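Local coordinates for Tat (Twin-arginine translocation) pathway signal sequence containing protein (Mycobacterium tuberculosis, PDB 5IMU), which is of unknown function, the fragment here joining a small potassium-binding sheet region to a bundle of helices at the C-terminal end of a predicted Tat-pathway protein, at residues V47-G52 and K176-H181; D136-I141 and V186-L191. One frame throughout, in Å; residues are numbered along the deposited sequence.

Interaction 1: V47-G52 and K176-H181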
loop_
_atom_site.group_PDB
_atom_site.type_symbol
_atom_site.label_atom_id
_atom_site.label_comp_id
_atom_site.label_asym_id
_atom_site.label_seq_id
_atom_site.Cartn_x
_atom_site.Cartn_y
_atom_site.Cartn_z
ATOM N N VAL A 47 -3.959 -5.172 6.473
ATOM C CA VAL A 47 -4.375 -3.777 6.375
ATOM C C VAL A 47 -3.430 -2.882 7.165
ATOM O O VAL A 47 -2.756 -3.318 8.104
ATOM C CB VAL A 47 -5.819 -3.558 6.883
ATOM C CG1 VAL A 47 -6.808 -4.443 6.137
ATOM C CG2 VAL A 47 -5.899 -3.793 8.387
ATOM N N THR A 48 -3.381 -1.617 6.754
ATOM C CA THR A 48 -2.970 -0.502 7.591
ATOM C C THR A 48 -4.034 0.579 7.458
ATOM O O THR A 48 -4.785 0.612 6.479
ATOM C CB THR A 48 -1.594 0.057 7.194
ATOM O OG1 THR A 48 -1.302 1.218 7.985
ATOM C CG2 THR A 48 -1.580 0.443 5.722
ATOM N N ASP A 49 -4.111 1.460 8.452
ATOM C CA ASP A 49 -5.088 2.541 8.421
ATOM C C ASP A 49 -4.520 3.825 7.824
ATOM O O ASP A 49 -5.119 4.894 7.989
ATOM C CB ASP A 49 -5.647 2.800 9.824
ATOM C CG ASP A 49 -4.588 3.265 10.809
ATOM O OD1 ASP A 49 -3.383 3.231 10.478
ATOM O OD2 ASP A 49 -4.967 3.670 11.929
ATOM N N LEU A 50 -3.381 3.735 7.132
ATOM C CA LEU A 50 -2.779 4.915 6.516
ATOM C C LEU A 50 -3.739 5.581 5.536
ATOM O O LEU A 50 -3.876 6.810 5.529
ATOM C CB LEU A 50 -1.477 4.526 5.813
ATOM C CG LEU A 50 -0.698 5.615 5.069
ATOM C CD1 LEU A 50 -0.194 6.690 6.024
ATOM C CD2 LEU A 50 0.459 5.005 4.287
ATOM N N ALA A 51 -4.423 4.787 4.709
ATOM C CA ALA A 51 -5.331 5.344 3.712
ATOM C C ALA A 51 -6.352 4.324 3.222
ATOM O O ALA A 51 -6.351 3.958 2.042
ATOM C CB ALA A 51 -4.538 5.900 2.527
ATOM N N GLY A 52 -7.223 3.858 4.117
ATOM C CA GLY A 52 -8.369 3.050 3.739
ATOM C C GLY A 52 -8.077 1.653 3.237
ATOM O O GLY A 52 -8.980 1.010 2.694
ATOM N N LYS A 176 5.525 11.233 9.022
ATOM C CA LYS A 176 5.814 12.049 10.194
ATOM C C LYS A 176 4.575 12.787 10.689
ATOM O O LYS A 176 4.470 13.079 11.886
ATOM C CB LYS A 176 6.942 13.036 9.881
ATOM C CG LYS A 176 8.314 12.376 9.746
ATOM C CD LYS A 176 9.358 13.344 9.202
ATOM C CE LYS A 176 10.737 12.698 9.123
ATOM N NZ LYS A 176 11.266 12.330 10.467
ATOM N N ALA A 177 3.628 13.085 9.795
ATOM C CA ALA A 177 2.396 13.745 10.207
ATOM C C ALA A 177 1.373 12.757 10.751
ATOM O O ALA A 177 0.487 13.151 11.520
ATOM C CB ALA A 177 1.801 14.529 9.037
ATOM N N TYR A 178 1.475 11.488 10.361
ATOM C CA TYR A 178 0.617 10.412 10.859
ATOM C C TYR A 178 0.568 10.423 12.389
ATOM O O TYR A 178 1.593 10.623 13.040
ATOM C CB TYR A 178 1.136 9.065 10.331
ATOM C CG TYR A 178 0.371 7.826 10.759
ATOM C CD1 TYR A 178 0.630 7.210 11.978
ATOM C CD2 TYR A 178 -0.578 7.247 9.922
ATOM C CE1 TYR A 178 -0.052 6.072 12.364
ATOM C CE2 TYR A 178 -1.265 6.105 10.300
ATOM C CZ TYR A 178 -0.997 5.522 11.522
ATOM O OH TYR A 178 -1.676 4.386 11.905
ATOM N N PRO A 179 -0.625 10.210 12.969
ATOM C CA PRO A 179 -1.889 9.905 12.284
ATOM C C PRO A 179 -2.692 11.133 11.853
ATOM O O PRO A 179 -3.844 10.979 11.445
ATOM C CB PRO A 179 -2.661 9.114 13.340
ATOM C CG PRO A 179 -2.200 9.693 14.633
ATOM C CD PRO A 179 -0.764 10.124 14.434
ATOM N N SER A 180 -2.101 12.325 11.941
ATOM C CA SER A 180 -2.755 13.561 11.527
ATOM C C SER A 180 -2.336 13.995 10.126
ATOM O O SER A 180 -2.246 15.196 9.844
ATOM C CB SER A 180 -2.476 14.675 12.536
ATOM O OG SER A 180 -2.942 14.320 13.826
ATOM N N HIS A 181 -2.078 13.036 9.244
ATOM C CA HIS A 181 -1.665 13.335 7.883
ATOM C C HIS A 181 -2.848 13.811 7.047
ATOM O O HIS A 181 -4.008 13.507 7.336
ATOM C CB HIS A 181 -1.039 12.098 7.242
ATOM C CG HIS A 181 -1.879 10.865 7.368
ATOM N ND1 HIS A 181 -2.147 10.266 8.581
ATOM C CD2 HIS A 181 -2.515 10.117 6.434
ATOM C CE1 HIS A 181 -2.910 9.206 8.390
ATOM N NE2 HIS A 181 -3.147 9.092 7.095
#

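Interaction 2: D136-I141 and V186-L191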
loop_
_atom_site.group_PDB
_atom_site.type_symbol
_atom_site.label_atom_id
_atom_site.label_comp_id
_atom_site.label_asym_id
_atom_site.label_seq_id
_atom_site.Cartn_x
_atom_site.Cartn_y
_atom_site.Cartn_z
ATOM N N ASP A 136 -2.750 20.465 -8.138
ATOM C CA ASP A 136 -1.854 21.616 -8.064
ATOM C C ASP A 136 -0.607 21.325 -7.234
ATOM O O ASP A 136 0.426 21.977 -7.427
ATOM C CB ASP A 136 -2.601 22.820 -7.483
ATOM C CG ASP A 136 -1.917 24.140 -7.793
ATOM O OD1 ASP A 136 -1.503 24.337 -8.954
ATOM O OD2 ASP A 136 -1.788 24.981 -6.875
ATOM N N SER A 137 -0.673 20.361 -6.318
ATOM C CA SER A 137 0.381 20.157 -5.332
ATOM C C SER A 137 1.527 19.277 -5.824
ATOM O O SER A 137 2.514 19.115 -5.097
ATOM C CB SER A 137 -0.216 19.554 -4.056
ATOM O OG SER A 137 -0.935 18.365 -4.347
ATOM N N LEU A 138 1.433 18.721 -7.030
ATOM C CA LEU A 138 2.455 17.809 -7.523
ATOM C C LEU A 138 3.762 18.553 -7.804
ATOM O O LEU A 138 3.751 19.742 -8.136
ATOM C CB LEU A 138 1.980 17.121 -8.801
ATOM C CG LEU A 138 1.585 15.640 -8.821
ATOM C CD1 LEU A 138 1.330 15.076 -7.431
ATOM C CD2 LEU A 138 0.370 15.441 -9.718
ATOM N N PRO A 139 4.903 17.875 -7.684
ATOM C CA PRO A 139 6.177 18.504 -8.052
ATOM C C PRO A 139 6.349 18.567 -9.562
ATOM O O PRO A 139 5.634 17.917 -10.327
ATOM C CB PRO A 139 7.223 17.586 -7.411
ATOM C CG PRO A 139 6.567 16.248 -7.398
ATOM C CD PRO A 139 5.099 16.516 -7.146
ATOM N N ARG A 140 7.337 19.365 -9.983
ATOM C CA ARG A 140 7.545 19.603 -11.409
ATOM C C ARG A 140 7.828 18.307 -12.164
ATOM O O ARG A 140 7.420 18.155 -13.322
ATOM C CB ARG A 140 8.683 20.608 -11.611
ATOM C CG ARG A 140 9.101 20.803 -13.066
ATOM C CD ARG A 140 10.166 21.884 -13.216
ATOM N NE ARG A 140 9.607 23.228 -13.079
ATOM C CZ ARG A 140 10.337 24.335 -12.971
ATOM N NH1 ARG A 140 11.660 24.263 -12.972
ATOM N NH2 ARG A 140 9.742 25.516 -12.852
ATOM N N ILE A 141 8.516 17.355 -11.525
ATOM C CA ILE A 141 8.874 16.118 -12.213
ATOM C C ILE A 141 7.629 15.362 -12.658
ATOM O O ILE A 141 7.629 14.717 -13.713
ATOM C CB ILE A 141 9.780 15.244 -11.320
ATOM C CG1 ILE A 141 10.256 14.016 -12.094
ATOM C CG2 ILE A 141 9.056 14.818 -10.045
ATOM C CD1 ILE A 141 11.135 14.341 -13.279
ATOM N N VAL A 186 -1.266 12.115 0.735
ATOM C CA VAL A 186 -1.292 10.692 0.407
ATOM C C VAL A 186 -1.639 10.493 -1.063
ATOM O O VAL A 186 -1.042 9.655 -1.750
ATOM C CB VAL A 186 -2.277 9.949 1.330
ATOM C CG1 VAL A 186 -2.438 8.507 0.884
ATOM C CG2 VAL A 186 -1.800 10.011 2.773
ATOM N N GLY A 187 -2.607 11.261 -1.569
ATOM C CA GLY A 187 -2.948 11.172 -2.978
ATOM C C GLY A 187 -1.771 11.486 -3.882
ATOM O O GLY A 187 -1.548 10.803 -4.884
ATOM N N ASP A 188 -0.999 12.519 -3.537
ATOM C CA ASP A 188 0.213 12.829 -4.292
ATOM C C ASP A 188 1.187 11.656 -4.269
ATOM O O ASP A 188 1.772 11.298 -5.298
ATOM C CB ASP A 188 0.873 14.085 -3.723
ATOM C CG ASP A 188 0.100 15.350 -4.044
ATOM O OD1 ASP A 188 -1.028 15.248 -4.573
ATOM O OD2 ASP A 188 0.619 16.452 -3.764
ATOM N N TRP A 189 1.384 11.060 -3.091
ATOM C CA TRP A 189 2.212 9.863 -2.960
ATOM C C TRP A 189 1.749 8.767 -3.915
ATOM O O TRP A 189 2.564 8.121 -4.583
ATOM C CB TRP A 189 2.162 9.388 -1.504
ATOM C CG TRP A 189 3.157 8.339 -1.098
ATOM C CD1 TRP A 189 4.090 7.725 -1.885
ATOM C CD2 TRP A 189 3.307 7.781 0.212
ATOM N NE1 TRP A 189 4.812 6.820 -1.141
ATOM C CE2 TRP A 189 4.349 6.835 0.149
ATOM C CE3 TRP A 189 2.658 7.991 1.434
ATOM C CZ2 TRP A 189 4.757 6.099 1.263
ATOM C CZ3 TRP A 189 3.066 7.262 2.535
ATOM C CH2 TRP A 189 4.105 6.329 2.442
ATOM N N MET A 190 0.430 8.563 -4.007
ATOM C CA MET A 190 -0.106 7.516 -4.871
ATOM C C MET A 190 0.152 7.814 -6.346
ATOM O O MET A 190 0.542 6.919 -7.106
ATOM C CB MET A 190 -1.605 7.347 -4.620
ATOM C CG MET A 190 -1.956 6.770 -3.257
ATOM S SD MET A 190 -3.714 6.928 -2.885
ATOM C CE MET A 190 -3.829 5.976 -1.374
ATOM N N LEU A 191 -0.071 9.062 -6.771
ATOM C CA LEU A 191 0.146 9.411 -8.173
ATOM C C LEU A 191 1.614 9.280 -8.559
ATOM O O LEU A 191 1.934 8.777 -9.643
ATOM C CB LEU A 191 -0.347 10.832 -8.450
ATOM C CG LEU A 191 -1.788 11.016 -8.930
ATOM C CD1 LEU A 191 -2.045 12.480 -9.271
ATOM C CD2 LEU A 191 -2.097 10.121 -10.122
#

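Interaction 1: V47-G52 and K176-H181
Tyr-178, Leu-50 and His-181 bury the most surface where the turn after strand 44-48 meets the chain leaving helix 157-177. Tyr-178, the first residue past the helix, points its CB toward 47-52, and CG anti to the backbone N (chi1 179°) extends the ring until the phenol, a hydroxyl on a long flat arm, reaches Asp-49. Its OH donates to Asp-49 OD1 over 2.5 Å, at the syn lone pair of OD1; the acceptor lies near the ring plane, and carboxylate and ring are turned 65° apart. Pro-179, joined by a cis peptide, lays its CB over the centre of one face of the tyrosine ring. His-181 combines an N-H with a face for a methyl: NE2 donates to Leu-50 O at 2.9 Å, on a lone pair in the carbonyl plane. Leu-50 CG stands beside its carbonyl carbon, bringing CD1 over the same imidazole, 4.3 Å from the centroid, in a CH-pi contact. Leucine suits this place because CD1 also meets Tyr-178 CD2, at 4.0 Å, while its CD2 packs on Trp-189 of helix 183-199. NE2 thus carries a proton for a backbone oxygen, and the tyrosine OH donates to Asp-49 while also bonded to Ser-32 N.

Interaction 2: D136-I141 and V186-L191
Leu-138 and Asp-188 mark the closest backbone approach, their CA atoms 6.3 Å apart, where the linker between helices 124-133 and 140-151 passes beside helix 183-199. Asp-188 points from the helix toward the linker, with CG anti to its own carbonyl carbon (chi1 -72°), a setting that carries the carboxylate to Ser-137. The serine OG donates to Asp-188 OD2 over 2.5 Å, at the syn lone pair of OD2, and is also 3.1 Å from OD1. Serine suits this solvent-exposed linker because its short side chain, with OG between the backbone N and the carbonyl carbon (chi1 55°), brings a hydroxyl donor to the acid. Leu-138 CD1 sits over one face of the Asp-188 carboxylate, 3.6 Å from CG, while CD2 packs against Leu-191 CD1 at 3.8 Å, the two leucines crossing at about a right angle. Its two methyls therefore serve an acid face and an apolar side, which continues to Val-132 beside Leu-138 and to Ala-131 and Tyr-213 beside Leu-191. Asp-188 OD1 forms a salt bridge with Arg-135. With each of its oxygens engaged by a different residue of the linker region, the largely buried carboxylate has its rotation fixed, and the nearby arginine would be expected to favour its negative form.

From helix 6-27 the chain passes through strands 33-37 and 44-48 into 47-52, then on through the rest of the sheet and the first bundle helices to 136-141. Helices 140-151 and 157-177 follow, and at 176-181 interaction 1 closes a loop with 123 residues between its segments. The next helix, 183-199, supplies 186-191 and closes interaction 2 across 44 residues. The two loops cross, because 136-141 lies within the first and 186-191 beyond it. Interaction 1 ties the sheet region to the helices, whereas interaction 2 joins the linker between helices 124-133 and 140-151 to helix 183-199, all in the helical part. Their centres are about 17 Å apart, yet Ala-51 and His-181 both pack on Val-186.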